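Long-range contacts in kappa-carrageenase (Pseudoalteromonas carrageenovora, PDB 1DYP), which catalyses the endohydrolysis of beta-1,4 linkages between D-galactose 4-sulfate and 3,6-anhydro-D-galactose in kappa-carrageenans through the catalytic domain that forms this chain: residues 152-157 with 204-209; 117-122 with 138-143; 59-64 with 251-256; 38-43 with 231-236. The protein carries 1 engineered substitution. All blocks are in the same frame, centred on the assembly; numbering follows the deposited sequence. Where two conformers were deposited one is given.

Contact 1: 152-157 with 204-209; sequences SDHDLH and ITWYVD
The indole of Trp206 is filled in on both faces and along its rim: His154 lies over one face with CB and its carbonyl O, Ile204 CG2 sits under the opposite face, and Leu156 CG meets the benzo edge in the ring plane. This is packing between the two sheets of the jelly-roll sandwich of family 16 glycoside hydrolases, the 203-208 strand of the convex sheet lying against the catalytic, concave one; no hydrogen bond joins the segments. His154 CB stands 3.6 Å from the centroid of the Trp206 five-membered ring, 23° off its normal, a CH-pi contact. With His154 CG anti to the carbonyl carbon (chi1 -50°), the imidazole and the indole slide past each other in opposite directions, their planes 66° apart, and His154 CE1 comes to 3.5 Å from Val208 CG2. The buried imidazole is held at both nitrogens, ND1 by Val140 O and NE2 by Ser152 OG at 2.8 Å. Trp206 NE1 in turn bonds to Asp139 O, which ties the convex sheet to the backbone of an active-site residue. At the far end of the indole, Leu156 CD2 comes within 3.5 Å of Trp206 CZ2 and meets Ile204 CD1 tip to tip at 3.9 Å.

Contact 2: 117-122 with 138-143; sequences FWMYST and IDVVEL
A classic beta bulge in the catalytic strand sets Val140 and Val141 together opposite Phe117 of the antiparallel neighbour. Phe117 N donates to Val141 O at 3.0 Å, nearly straight and in the carbonyl plane. Phe117 O is approached by two amides, Val141 N at 3.1 Å, close to straight, and Val140 N through a weak, strongly bent bond (118°). Beyond the bulge, Met119, a selenomethionine, and Ile138 form a hydrogen-bonded pair, Met119 N reaching Ile138 O at 2.9 Å. Phe117 CG is anti to the backbone N (chi1 175°), which lays the ring beneath Val140: Val140 CG2 stands over one face, 4.0 Å from the Phe117 ring centroid, while Val140 CB touches Phe117 CD2 at 3.4 Å. Phe117, Met119, Ile138 and Val141 share the face turned to the sandwich interior. The other face carries Trp118 and Asp139 side by side, Asp139 OD1 lying 3.4 Å from Trp118 CB; the indole NE1 is held by Ser230. By adding a residue, the bulge breaks alternation, which is consistent with Glu142, the proton donor, joining the nucleophile Glu137 and Asp139 along the cleft, as expected for the E-x-D-x-x-E signature of bulge-bearing family 16 enzymes.

Contact 3: 59-64 with 251-256; sequences TKRESH and KSAEGF
Arg61 leaves its strand with CG anti to the backbone N (chi1 170°) and then bends at chi2 (68°), a course that carries the guanidinium beside the backbone of Lys251. There NE donates to Lys251 O at 2.7 Å, approaching from above the carbonyl plane, 35° out of it, rather than along a lone pair. A water bridges the same groups, accepting from Arg61 NH2 at 3.0 Å and donating to Lys251 O. On the other side of the guanidinium, Arg61 NH1 gives an in-plane bond to Ser63 OG at 2.8 Å, so the group is gripped from both segments. This surface contact, on the outside of the family 16 jelly roll and far from the chain centre, joins the long strand 54-70 to the loop that precedes strand 258-270. That loop is shaped by an ST turn, Ser252 OG accepting from Glu254 N, and by a type II turn from Ala253 to Phe256 with Gly255 at its third position. Closer to its own backbone, Arg61 CG rests 4.0 Å from Ala253 CB. Phe256 lies alongside Thr59, pointing the same way, with CE2 at 3.6 Å from Thr59 CG2; Thr59 O meets the ring in its plane, 3.5 Å from Phe256 CD2.

Contact 4: 38-43 with 231-236; sequences YGVWSW and QGLRAP
Gln231 O lies at the edge of the Trp43 ring, near its plane, 3.6 Å from Trp43 CZ3, and is hydrogen-bonded to Ser86 OG of strand 75-95, which pairs with both segments. At Gly232 the chain passes over Trp41, CA 4.0 Å from the centroid of the six-membered ring, a CH-pi contact. Leu233 continues across that face, its N 3.3 Å above the ring plane; Gly39 CA and Tyr38 O lie over the other. Leu233 CB packs against Trp41 CE3 at 3.4 Å, and the Leu233 and Val40 side chains cross at about a right angle, Leu233 CD2 3.9 Å from Val40 CG2. Arg234 starts away from Trp41 but curls back through chi2 (-68°), its NH1 bonding to Leu233 O at 2.9 Å and coming to 4.0 Å from Trp41 CH2 at the guanidinium edge. Gln145 holds NE; NH2 makes a long, weak ion pair with Glu142. Important for substrate recognition, Arg234 sits beside the proton donor, at the wall of the tunnel-shaped active site.

In the fold
From the N terminus the chain first lays down 38-43, opening contact 4, and then 59-64, opening contact 3. Within these two wide loops, contact 2 closes a short one of 15 intervening residues, pairing strand 113-120 with strands 133-139 and 141-142. Contact 1 opens next, at 152-157, and closes at 204-209; the two follow in series and touch, contact 2 within a sheet, contact 1 between sheets. Contact 4 closes at 231-236 and contact 3 only at 251-256, so these two cross; His64 to Ser42 and Thr59 to Gln231 join them. Contact 4 meets contact 2 through Tyr38 and Trp118, whereas contact 3 lies about 29 Å from contact 1 between centres.

Contact 1: 152-157 with 204-209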
loop_
_atom_site.group_PDB
_atom_site.type_symbol
_atom_site.label_atom_id
_atom_site.label_comp_id
_atom_site.label_asym_id
_atom_site.label_seq_id
_atom_site.Cartn_x
_atom_site.Cartn_y
_atom_site.Cartn_z
ATOM N N SER A 152 -9.287 5.867 -8.282
ATOM C CA SER A 152 -8.531 5.006 -7.381
ATOM C C SER A 152 -7.746 3.970 -8.168
ATOM O O SER A 152 -8.131 3.598 -9.279
ATOM C CB SER A 152 -9.469 4.298 -6.396
ATOM O OG SER A 152 -10.437 3.509 -7.070
ATOM N N ASP A 153 -6.637 3.514 -7.596
ATOM C CA ASP A 153 -5.812 2.501 -8.239
ATOM C C ASP A 153 -5.793 1.211 -7.419
ATOM O O ASP A 153 -5.742 1.236 -6.195
ATOM C CB ASP A 153 -4.391 3.019 -8.425
ATOM C CG ASP A 153 -4.342 4.216 -9.330
ATOM O OD1 ASP A 153 -4.846 4.120 -10.468
ATOM O OD2 ASP A 153 -3.803 5.249 -8.902
ATOM N N HIS A 154 -5.846 0.079 -8.109
ATOM C CA HIS A 154 -5.847 -1.244 -7.480
ATOM C C HIS A 154 -4.853 -1.972 -8.359
ATOM O O HIS A 154 -5.219 -2.697 -9.284
ATOM C CB HIS A 154 -7.263 -1.808 -7.578
ATOM C CG HIS A 154 -8.312 -0.847 -7.100
ATOM N ND1 HIS A 154 -8.693 -0.754 -5.780
ATOM C CD2 HIS A 154 -9.003 0.119 -7.751
ATOM C CE1 HIS A 154 -9.567 0.228 -5.633
ATOM N NE2 HIS A 154 -9.769 0.775 -6.816
ATOM N N ASP A 155 -3.578 -1.728 -8.069
ATOM C CA ASP A 155 -2.480 -2.256 -8.866
ATOM C C ASP A 155 -1.626 -3.404 -8.326
ATOM O O ASP A 155 -1.829 -3.925 -7.219
ATOM C CB ASP A 155 -1.541 -1.102 -9.209
ATOM C CG ASP A 155 -2.236 0.009 -9.952
ATOM O OD1 ASP A 155 -3.219 -0.294 -10.661
ATOM O OD2 ASP A 155 -1.808 1.175 -9.838
ATOM N N LEU A 156 -0.641 -3.772 -9.141
ATOM C CA LEU A 156 0.318 -4.828 -8.841
ATOM C C LEU A 156 1.706 -4.374 -9.283
ATOM O O LEU A 156 1.853 -3.684 -10.291
ATOM C CB LEU A 156 -0.036 -6.099 -9.610
ATOM C CG LEU A 156 -1.381 -6.769 -9.343
ATOM C CD1 LEU A 156 -1.578 -7.892 -10.348
ATOM C CD2 LEU A 156 -1.426 -7.305 -7.917
ATOM N N HIS A 157 2.717 -4.763 -8.512
ATOM C CA HIS A 157 4.107 -4.453 -8.829
ATOM C C HIS A 157 4.881 -5.746 -8.625
ATOM O O HIS A 157 4.522 -6.556 -7.773
ATOM C CB HIS A 157 4.685 -3.395 -7.886
ATOM C CG HIS A 157 4.047 -2.047 -8.010
ATOM N ND1 HIS A 157 2.772 -1.779 -7.561
ATOM C CD2 HIS A 157 4.523 -0.881 -8.508
ATOM C CE1 HIS A 157 2.492 -0.505 -7.773
ATOM N NE2 HIS A 157 3.538 0.062 -8.347
ATOM N N ILE A 204 -6.579 -12.655 -8.731
ATOM C CA ILE A 204 -6.555 -11.570 -7.765
ATOM C C ILE A 204 -7.764 -10.722 -8.149
ATOM O O ILE A 204 -7.880 -10.272 -9.292
ATOM C CB ILE A 204 -5.264 -10.732 -7.869
ATOM C CG1 ILE A 204 -4.046 -11.644 -7.714
ATOM C CG2 ILE A 204 -5.248 -9.657 -6.779
ATOM C CD1 ILE A 204 -2.724 -10.952 -7.946
ATOM N N THR A 205 -8.677 -10.539 -7.203
ATOM C CA THR A 205 -9.898 -9.781 -7.441
ATOM C C THR A 205 -10.026 -8.665 -6.416
ATOM O O THR A 205 -9.976 -8.909 -5.213
ATOM C CB THR A 205 -11.127 -10.698 -7.344
ATOM O OG1 THR A 205 -10.961 -11.798 -8.245
ATOM C CG2 THR A 205 -12.402 -9.934 -7.698
ATOM N N TRP A 206 -10.195 -7.441 -6.903
ATOM C CA TRP A 206 -10.306 -6.267 -6.040
ATOM C C TRP A 206 -11.747 -5.815 -5.846
ATOM O O TRP A 206 -12.565 -5.896 -6.763
ATOM C CB TRP A 206 -9.512 -5.104 -6.630
ATOM C CG TRP A 206 -8.014 -5.233 -6.584
ATOM C CD1 TRP A 206 -7.170 -4.584 -5.730
ATOM C CD2 TRP A 206 -7.176 -5.950 -7.506
ATOM N NE1 TRP A 206 -5.863 -4.834 -6.070
ATOM C CE2 TRP A 206 -5.835 -5.669 -7.155
ATOM C CE3 TRP A 206 -7.424 -6.795 -8.598
ATOM C CZ2 TRP A 206 -4.744 -6.199 -7.859
ATOM C CZ3 TRP A 206 -6.332 -7.325 -9.302
ATOM C CH2 TRP A 206 -5.013 -7.020 -8.926
ATOM N N TYR A 207 -12.034 -5.307 -4.651
ATOM C CA TYR A 207 -13.373 -4.845 -4.306
ATOM C C TYR A 207 -13.373 -3.476 -3.643
ATOM O O TYR A 207 -12.443 -3.120 -2.926
ATOM C CB TYR A 207 -14.045 -5.812 -3.327
ATOM C CG TYR A 207 -14.141 -7.246 -3.788
ATOM C CD1 TYR A 207 -13.026 -8.081 -3.778
ATOM C CD2 TYR A 207 -15.356 -7.770 -4.221
ATOM C CE1 TYR A 207 -13.120 -9.411 -4.188
ATOM C CE2 TYR A 207 -15.463 -9.101 -4.636
ATOM C CZ TYR A 207 -14.342 -9.912 -4.615
ATOM O OH TYR A 207 -14.443 -11.225 -5.013
ATOM N N VAL A 208 -14.435 -2.718 -3.889
ATOM C CA VAL A 208 -14.627 -1.411 -3.269
ATOM C C VAL A 208 -16.104 -1.374 -2.893
ATOM O O VAL A 208 -16.975 -1.429 -3.760
ATOM C CB VAL A 208 -14.306 -0.246 -4.220
ATOM C CG1 VAL A 208 -14.646 1.081 -3.543
ATOM C CG2 VAL A 208 -12.828 -0.261 -4.583
ATOM N N ASP A 209 -16.379 -1.301 -1.597
ATOM C CA ASP A 209 -17.751 -1.293 -1.106
ATOM C C ASP A 209 -18.566 -2.441 -1.709
ATOM O O ASP A 209 -19.721 -2.265 -2.104
ATOM C CB ASP A 209 -18.428 0.055 -1.390
ATOM C CG ASP A 209 -17.986 1.150 -0.425
ATOM O OD1 ASP A 209 -17.353 0.830 0.601
ATOM O OD2 ASP A 209 -18.285 2.335 -0.683
#

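Contact 2: 117-122 with 138-143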
loop_
_atom_site.group_PDB
_atom_site.type_symbol
_atom_site.label_atom_id
_atom_site.label_comp_id
_atom_site.label_asym_id
_atom_site.label_seq_id
_atom_site.Cartn_x
_atom_site.Cartn_y
_atom_site.Cartn_z
ATOM N N PHE A 117 -3.414 0.682 1.021
ATOM C CA PHE A 117 -3.630 -0.583 1.701
ATOM C C PHE A 117 -3.013 -1.532 0.687
ATOM O O PHE A 117 -3.481 -1.644 -0.446
ATOM C CB PHE A 117 -5.126 -0.844 1.898
ATOM C CG PHE A 117 -5.440 -2.189 2.496
ATOM C CD1 PHE A 117 -4.619 -2.755 3.469
ATOM C CD2 PHE A 117 -6.578 -2.877 2.100
ATOM C CE1 PHE A 117 -4.927 -3.990 4.038
ATOM C CE2 PHE A 117 -6.901 -4.109 2.661
ATOM C CZ PHE A 117 -6.074 -4.668 3.632
ATOM N N TRP A 118 -1.941 -2.195 1.091
ATOM C CA TRP A 118 -1.223 -3.065 0.180
ATOM C C TRP A 118 -0.404 -4.097 0.931
ATOM O O TRP A 118 -0.446 -4.171 2.155
ATOM C CB TRP A 118 -0.299 -2.202 -0.690
ATOM C CG TRP A 118 0.640 -1.326 0.112
ATOM C CD1 TRP A 118 0.298 -0.421 1.075
ATOM C CD2 TRP A 118 2.069 -1.277 0.009
ATOM N NE1 TRP A 118 1.424 0.187 1.582
ATOM C CE2 TRP A 118 2.524 -0.321 0.945
ATOM C CE3 TRP A 118 3.008 -1.946 -0.784
ATOM C CZ2 TRP A 118 3.880 -0.018 1.111
ATOM C CZ3 TRP A 118 4.361 -1.643 -0.620
ATOM C CH2 TRP A 118 4.780 -0.688 0.322
HETATM N N MSE A 119 0.328 -4.907 0.183
HETATM C CA MSE A 119 1.181 -5.917 0.785
HETATM C C MSE A 119 2.365 -6.118 -0.143
HETATM O O MSE A 119 2.233 -6.040 -1.368
HETATM C CB MSE A 119 0.415 -7.230 1.004
HETATM C CG MSE A 119 -0.150 -7.877 -0.252
HETATM SE SE MSE A 119 -1.358 -9.336 0.163
HETATM C CE MSE A 119 -3.010 -8.321 0.211
ATOM N N TYR A 120 3.531 -6.350 0.439
ATOM C CA TYR A 120 4.717 -6.534 -0.370
ATOM C C TYR A 120 5.696 -7.471 0.294
ATOM O O TYR A 120 5.712 -7.617 1.516
ATOM C CB TYR A 120 5.395 -5.184 -0.648
ATOM C CG TYR A 120 6.004 -4.499 0.561
ATOM C CD1 TYR A 120 5.203 -4.015 1.599
ATOM C CD2 TYR A 120 7.381 -4.293 0.642
ATOM C CE1 TYR A 120 5.761 -3.336 2.682
ATOM C CE2 TYR A 120 7.949 -3.619 1.720
ATOM C CZ TYR A 120 7.136 -3.141 2.734
ATOM O OH TYR A 120 7.700 -2.458 3.792
ATOM N N SER A 121 6.512 -8.103 -0.536
ATOM C CA SER A 121 7.509 -9.044 -0.063
ATOM C C SER A 121 8.863 -8.370 -0.012
ATOM O O SER A 121 9.019 -7.210 -0.393
ATOM C CB SER A 121 7.604 -10.227 -1.025
ATOM O OG SER A 121 8.193 -9.818 -2.252
ATOM N N THR A 122 9.839 -9.112 0.489
ATOM C CA THR A 122 11.203 -8.633 0.530
ATOM C C THR A 122 11.664 -8.889 -0.899
ATOM O O THR A 122 10.995 -9.605 -1.649
ATOM C CB THR A 122 12.046 -9.481 1.483
ATOM O OG1 THR A 122 11.773 -10.866 1.239
ATOM C CG2 THR A 122 11.719 -9.147 2.927
ATOM N N ILE A 138 1.030 -6.506 -3.952
ATOM C CA ILE A 138 -0.375 -6.394 -4.318
ATOM C C ILE A 138 -0.909 -5.148 -3.631
ATOM O O ILE A 138 -0.862 -5.031 -2.408
ATOM C CB ILE A 138 -1.207 -7.610 -3.858
ATOM C CG1 ILE A 138 -0.729 -8.875 -4.573
ATOM C CG2 ILE A 138 -2.686 -7.361 -4.175
ATOM C CD1 ILE A 138 -1.498 -10.140 -4.197
ATOM N N ASP A 139 -1.399 -4.206 -4.426
ATOM C CA ASP A 139 -1.936 -2.972 -3.875
ATOM C C ASP A 139 -3.452 -3.086 -3.851
ATOM O O ASP A 139 -4.102 -3.024 -4.895
ATOM C CB ASP A 139 -1.480 -1.805 -4.741
ATOM C CG ASP A 139 0.019 -1.789 -4.914
ATOM O OD1 ASP A 139 0.724 -1.581 -3.904
ATOM O OD2 ASP A 139 0.492 -2.013 -6.048
ATOM N N VAL A 140 -4.016 -3.273 -2.660
ATOM C CA VAL A 140 -5.464 -3.411 -2.540
ATOM C C VAL A 140 -6.100 -2.127 -3.042
ATOM O O VAL A 140 -7.074 -2.150 -3.793
ATOM C CB VAL A 140 -5.878 -3.682 -1.089
ATOM C CG1 VAL A 140 -7.385 -3.909 -1.018
ATOM C CG2 VAL A 140 -5.131 -4.901 -0.566
ATOM N N VAL A 141 -5.541 -1.003 -2.617
ATOM C CA VAL A 141 -6.006 0.291 -3.081
ATOM C C VAL A 141 -4.976 1.368 -2.790
ATOM O O VAL A 141 -4.260 1.317 -1.792
ATOM C CB VAL A 141 -7.356 0.721 -2.433
ATOM C CG1 VAL A 141 -7.183 0.965 -0.937
ATOM C CG2 VAL A 141 -7.866 1.985 -3.114
ATOM N N GLU A 142 -4.883 2.314 -3.713
ATOM C CA GLU A 142 -4.024 3.472 -3.570
ATOM C C GLU A 142 -4.975 4.592 -3.933
ATOM O O GLU A 142 -5.430 4.699 -5.071
ATOM C CB GLU A 142 -2.838 3.409 -4.523
ATOM C CG GLU A 142 -1.693 2.597 -3.951
ATOM C CD GLU A 142 -0.586 2.384 -4.945
ATOM O OE1 GLU A 142 -0.790 1.598 -5.893
ATOM O OE2 GLU A 142 0.483 3.006 -4.787
ATOM N N LEU A 143 -5.309 5.403 -2.938
ATOM C CA LEU A 143 -6.239 6.498 -3.133
ATOM C C LEU A 143 -5.577 7.818 -3.464
ATOM O O LEU A 143 -4.394 8.036 -3.196
ATOM C CB LEU A 143 -7.085 6.689 -1.871
ATOM C CG LEU A 143 -8.023 5.554 -1.469
ATOM C CD1 LEU A 143 -8.604 5.834 -0.086
ATOM C CD2 LEU A 143 -9.131 5.424 -2.503
#

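Contact 3: 59-64 with 251-256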
loop_
_atom_site.group_PDB
_atom_site.type_symbol
_atom_site.label_atom_id
_atom_site.label_comp_id
_atom_site.label_asym_id
_atom_site.label_seq_id
_atom_site.Cartn_x
_atom_site.Cartn_y
_atom_site.Cartn_z
ATOM N N THR A 59 0.505 12.345 7.726
ATOM C CA THR A 59 1.621 12.878 6.959
ATOM C C THR A 59 1.767 14.303 7.473
ATOM O O THR A 59 0.796 15.064 7.499
ATOM C CB THR A 59 1.337 12.922 5.449
ATOM O OG1 THR A 59 1.145 11.591 4.960
ATOM C CG2 THR A 59 2.513 13.554 4.708
ATOM N N LYS A 60 2.974 14.654 7.898
ATOM C CA LYS A 60 3.227 15.982 8.432
ATOM C C LYS A 60 4.317 16.682 7.650
ATOM O O LYS A 60 5.199 16.039 7.080
ATOM C CB LYS A 60 3.710 15.891 9.882
ATOM C CG LYS A 60 2.831 15.128 10.849
ATOM C CD LYS A 60 3.507 15.099 12.219
ATOM C CE LYS A 60 2.689 14.341 13.255
ATOM N NZ LYS A 60 3.403 14.278 14.570
ATOM N N ARG A 61 4.248 18.007 7.616
ATOM C CA ARG A 61 5.305 18.772 6.983
ATOM C C ARG A 61 6.354 18.731 8.091
ATOM O O ARG A 61 6.135 19.261 9.183
ATOM C CB ARG A 61 4.861 20.210 6.728
ATOM C CG ARG A 61 5.985 21.135 6.289
ATOM C CD ARG A 61 6.519 20.813 4.897
ATOM N NE ARG A 61 7.545 21.785 4.531
ATOM C CZ ARG A 61 8.810 21.732 4.934
ATOM N NH1 ARG A 61 9.225 20.737 5.708
ATOM N NH2 ARG A 61 9.651 22.706 4.605
ATOM N N GLU A 62 7.473 18.070 7.824
ATOM C CA GLU A 62 8.522 17.944 8.820
ATOM C C GLU A 62 9.881 17.791 8.166
ATOM O O GLU A 62 10.220 16.725 7.655
ATOM C CB GLU A 62 8.234 16.744 9.729
ATOM C CG GLU A 62 9.396 16.344 10.613
ATOM C CD GLU A 62 8.997 15.404 11.733
ATOM O OE1 GLU A 62 7.963 14.711 11.615
ATOM O OE2 GLU A 62 9.739 15.356 12.736
ATOM N N SER A 63 10.655 18.871 8.177
ATOM C CA SER A 63 11.980 18.845 7.588
ATOM C C SER A 63 12.892 17.929 8.377
ATOM O O SER A 63 12.840 17.886 9.602
ATOM C CB SER A 63 12.578 20.248 7.558
ATOM O OG SER A 63 11.813 21.094 6.723
ATOM N N HIS A 64 13.721 17.189 7.657
ATOM C CA HIS A 64 14.665 16.276 8.277
ATOM C C HIS A 64 15.600 15.791 7.189
ATOM O O HIS A 64 15.467 16.172 6.025
ATOM C CB HIS A 64 13.932 15.083 8.908
ATOM C CG HIS A 64 13.248 14.188 7.918
ATOM N ND1 HIS A 64 12.109 14.559 7.235
ATOM C CD2 HIS A 64 13.537 12.930 7.509
ATOM C CE1 HIS A 64 11.725 13.567 6.451
ATOM N NE2 HIS A 64 12.574 12.566 6.598
ATOM N N LYS A 251 7.110 22.490 -0.960
ATOM C CA LYS A 251 7.172 21.927 0.382
ATOM C C LYS A 251 6.262 22.741 1.289
ATOM O O LYS A 251 6.614 23.084 2.416
ATOM C CB LYS A 251 8.614 21.928 0.903
ATOM C CG LYS A 251 9.408 23.179 0.585
ATOM C CD LYS A 251 10.886 22.979 0.903
ATOM C CE LYS A 251 11.726 24.127 0.368
ATOM N NZ LYS A 251 13.183 23.896 0.576
ATOM N N SER A 252 5.076 23.042 0.774
ATOM C CA SER A 252 4.092 23.816 1.511
ATOM C C SER A 252 3.583 23.074 2.736
ATOM O O SER A 252 3.453 21.848 2.728
ATOM C CB SER A 252 2.905 24.155 0.607
ATOM O OG SER A 252 1.909 24.870 1.320
ATOM N N ALA A 253 3.294 23.834 3.786
ATOM C CA ALA A 253 2.772 23.277 5.023
ATOM C C ALA A 253 1.244 23.317 4.979
ATOM O O ALA A 253 0.575 22.697 5.802
ATOM C CB ALA A 253 3.285 24.078 6.218
ATOM N N GLU A 254 0.697 24.053 4.016
ATOM C CA GLU A 254 -0.750 24.162 3.882
ATOM C C GLU A 254 -1.326 22.796 3.537
ATOM O O GLU A 254 -0.819 22.109 2.650
ATOM C CB GLU A 254 -1.114 25.163 2.785
ATOM C CG GLU A 254 -0.455 26.525 2.935
ATOM C CD GLU A 254 -0.951 27.524 1.904
ATOM O OE1 GLU A 254 -1.061 27.150 0.717
ATOM O OE2 GLU A 254 -1.221 28.684 2.278
ATOM N N GLY A 255 -2.382 22.407 4.244
ATOM C CA GLY A 255 -2.998 21.120 3.988
ATOM C C GLY A 255 -2.399 20.026 4.851
ATOM O O GLY A 255 -2.802 18.867 4.763
ATOM N N PHE A 256 -1.422 20.390 5.676
ATOM C CA PHE A 256 -0.784 19.434 6.573
ATOM C C PHE A 256 -0.873 19.937 8.006
ATOM O O PHE A 256 -0.866 21.139 8.250
ATOM C CB PHE A 256 0.685 19.223 6.190
ATOM C CG PHE A 256 0.867 18.599 4.840
ATOM C CD1 PHE A 256 0.876 19.382 3.691
ATOM C CD2 PHE A 256 0.976 17.219 4.713
ATOM C CE1 PHE A 256 0.987 18.798 2.432
ATOM C CE2 PHE A 256 1.085 16.624 3.460
ATOM C CZ PHE A 256 1.091 17.414 2.318
HETATM O O HOH W 1 8.131 25.140 3.733
#

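Contact 4: 38-43 with 231-236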
loop_
_atom_site.group_PDB
_atom_site.type_symbol
_atom_site.label_atom_id
_atom_site.label_comp_id
_atom_site.label_asym_id
_atom_site.label_seq_id
_atom_site.Cartn_x
_atom_site.Cartn_y
_atom_site.Cartn_z
ATOM N N TYR A 38 11.710 4.758 2.326
ATOM C CA TYR A 38 11.774 4.804 0.876
ATOM C C TYR A 38 10.970 6.017 0.433
ATOM O O TYR A 38 10.430 6.741 1.271
ATOM C CB TYR A 38 11.230 3.506 0.270
ATOM C CG TYR A 38 9.907 3.040 0.830
ATOM C CD1 TYR A 38 8.701 3.555 0.354
ATOM C CD2 TYR A 38 9.860 2.070 1.832
ATOM C CE1 TYR A 38 7.481 3.109 0.860
ATOM C CE2 TYR A 38 8.647 1.622 2.346
ATOM C CZ TYR A 38 7.464 2.142 1.856
ATOM O OH TYR A 38 6.266 1.692 2.361
ATOM N N GLY A 39 10.892 6.254 -0.871
ATOM C CA GLY A 39 10.166 7.418 -1.337
ATOM C C GLY A 39 10.907 8.670 -0.901
ATOM O O GLY A 39 12.126 8.640 -0.717
ATOM N N VAL A 40 10.184 9.769 -0.721
ATOM C CA VAL A 40 10.813 11.018 -0.312
ATOM C C VAL A 40 10.269 11.528 1.014
ATOM O O VAL A 40 10.064 12.723 1.211
ATOM C CB VAL A 40 10.646 12.101 -1.389
ATOM C CG1 VAL A 40 11.404 11.685 -2.637
ATOM C CG2 VAL A 40 9.170 12.308 -1.706
ATOM N N TRP A 41 10.026 10.595 1.921
ATOM C CA TRP A 41 9.539 10.925 3.251
ATOM C C TRP A 41 10.125 9.866 4.159
ATOM O O TRP A 41 10.767 8.932 3.690
ATOM C CB TRP A 41 8.010 10.870 3.296
ATOM C CG TRP A 41 7.453 9.549 2.871
ATOM C CD1 TRP A 41 7.261 8.446 3.654
ATOM C CD2 TRP A 41 7.085 9.169 1.543
ATOM N NE1 TRP A 41 6.798 7.400 2.890
ATOM C CE2 TRP A 41 6.681 7.816 1.590
ATOM C CE3 TRP A 41 7.059 9.841 0.312
ATOM C CZ2 TRP A 41 6.256 7.120 0.451
ATOM C CZ3 TRP A 41 6.634 9.147 -0.823
ATOM C CH2 TRP A 41 6.238 7.800 -0.741
ATOM N N SER A 42 9.929 10.020 5.459
ATOM C CA SER A 42 10.427 9.032 6.394
ATOM C C SER A 42 9.278 8.641 7.298
ATOM O O SER A 42 8.417 9.460 7.616
ATOM C CB SER A 42 11.577 9.599 7.228
ATOM O OG SER A 42 12.687 9.916 6.405
ATOM N N TRP A 43 9.256 7.376 7.690
ATOM C CA TRP A 43 8.217 6.891 8.579
ATOM C C TRP A 43 8.587 7.253 10.008
ATOM O O TRP A 43 9.758 7.219 10.383
ATOM C CB TRP A 43 8.097 5.371 8.485
ATOM C CG TRP A 43 7.877 4.855 7.109
ATOM C CD1 TRP A 43 8.692 4.013 6.415
ATOM C CD2 TRP A 43 6.748 5.110 6.266
ATOM N NE1 TRP A 43 8.142 3.721 5.191
ATOM C CE2 TRP A 43 6.947 4.383 5.073
ATOM C CE3 TRP A 43 5.584 5.883 6.403
ATOM C CZ2 TRP A 43 6.027 4.402 4.018
ATOM C CZ3 TRP A 43 4.666 5.902 5.353
ATOM C CH2 TRP A 43 4.895 5.163 4.174
ATOM N N GLN A 231 0.570 5.913 4.267
ATOM C CA GLN A 231 0.203 7.075 3.479
ATOM C C GLN A 231 1.466 7.657 2.867
ATOM O O GLN A 231 2.399 8.034 3.577
ATOM C CB GLN A 231 -0.509 8.112 4.347
ATOM C CG GLN A 231 -0.986 9.316 3.561
ATOM C CD GLN A 231 -2.077 10.075 4.277
ATOM O OE1 GLN A 231 -3.247 9.687 4.236
ATOM N NE2 GLN A 231 -1.702 11.157 4.947
ATOM N N GLY A 232 1.499 7.707 1.542
ATOM C CA GLY A 232 2.666 8.232 0.859
ATOM C C GLY A 232 2.472 9.643 0.348
ATOM O O GLY A 232 1.357 10.157 0.309
ATOM N N LEU A 233 3.574 10.266 -0.051
ATOM C CA LEU A 233 3.557 11.626 -0.573
ATOM C C LEU A 233 3.421 11.568 -2.094
ATOM O O LEU A 233 3.907 10.629 -2.737
ATOM C CB LEU A 233 4.857 12.337 -0.185
ATOM C CG LEU A 233 4.884 13.864 -0.221
ATOM C CD1 LEU A 233 3.950 14.441 0.849
ATOM C CD2 LEU A 233 6.316 14.334 0.014
ATOM N N ARG A 234 2.766 12.574 -2.668
ATOM C CA ARG A 234 2.553 12.633 -4.111
ATOM C C ARG A 234 2.634 14.067 -4.617
ATOM O O ARG A 234 2.850 15.000 -3.842
ATOM C CB ARG A 234 1.172 12.060 -4.462
ATOM C CG ARG A 234 0.985 10.587 -4.115
ATOM C CD ARG A 234 1.851 9.695 -4.996
ATOM N NE ARG A 234 1.537 8.273 -4.840
ATOM C CZ ARG A 234 2.085 7.472 -3.932
ATOM N NH1 ARG A 234 2.986 7.944 -3.081
ATOM N NH2 ARG A 234 1.739 6.191 -3.888
ATOM N N ALA A 235 2.469 14.233 -5.925
ATOM C CA ALA A 235 2.482 15.555 -6.530
ATOM C C ALA A 235 1.412 16.352 -5.784
ATOM O O ALA A 235 0.367 15.812 -5.425
ATOM C CB ALA A 235 2.136 15.452 -8.013
ATOM N N PRO A 236 1.622 17.661 -5.599
ATOM C CA PRO A 236 2.738 18.510 -6.029
ATOM C C PRO A 236 4.023 18.495 -5.200
ATOM O O PRO A 236 4.858 19.386 -5.358
ATOM C CB PRO A 236 2.108 19.891 -6.035
ATOM C CG PRO A 236 1.250 19.834 -4.796
ATOM C CD PRO A 236 0.597 18.463 -4.901
#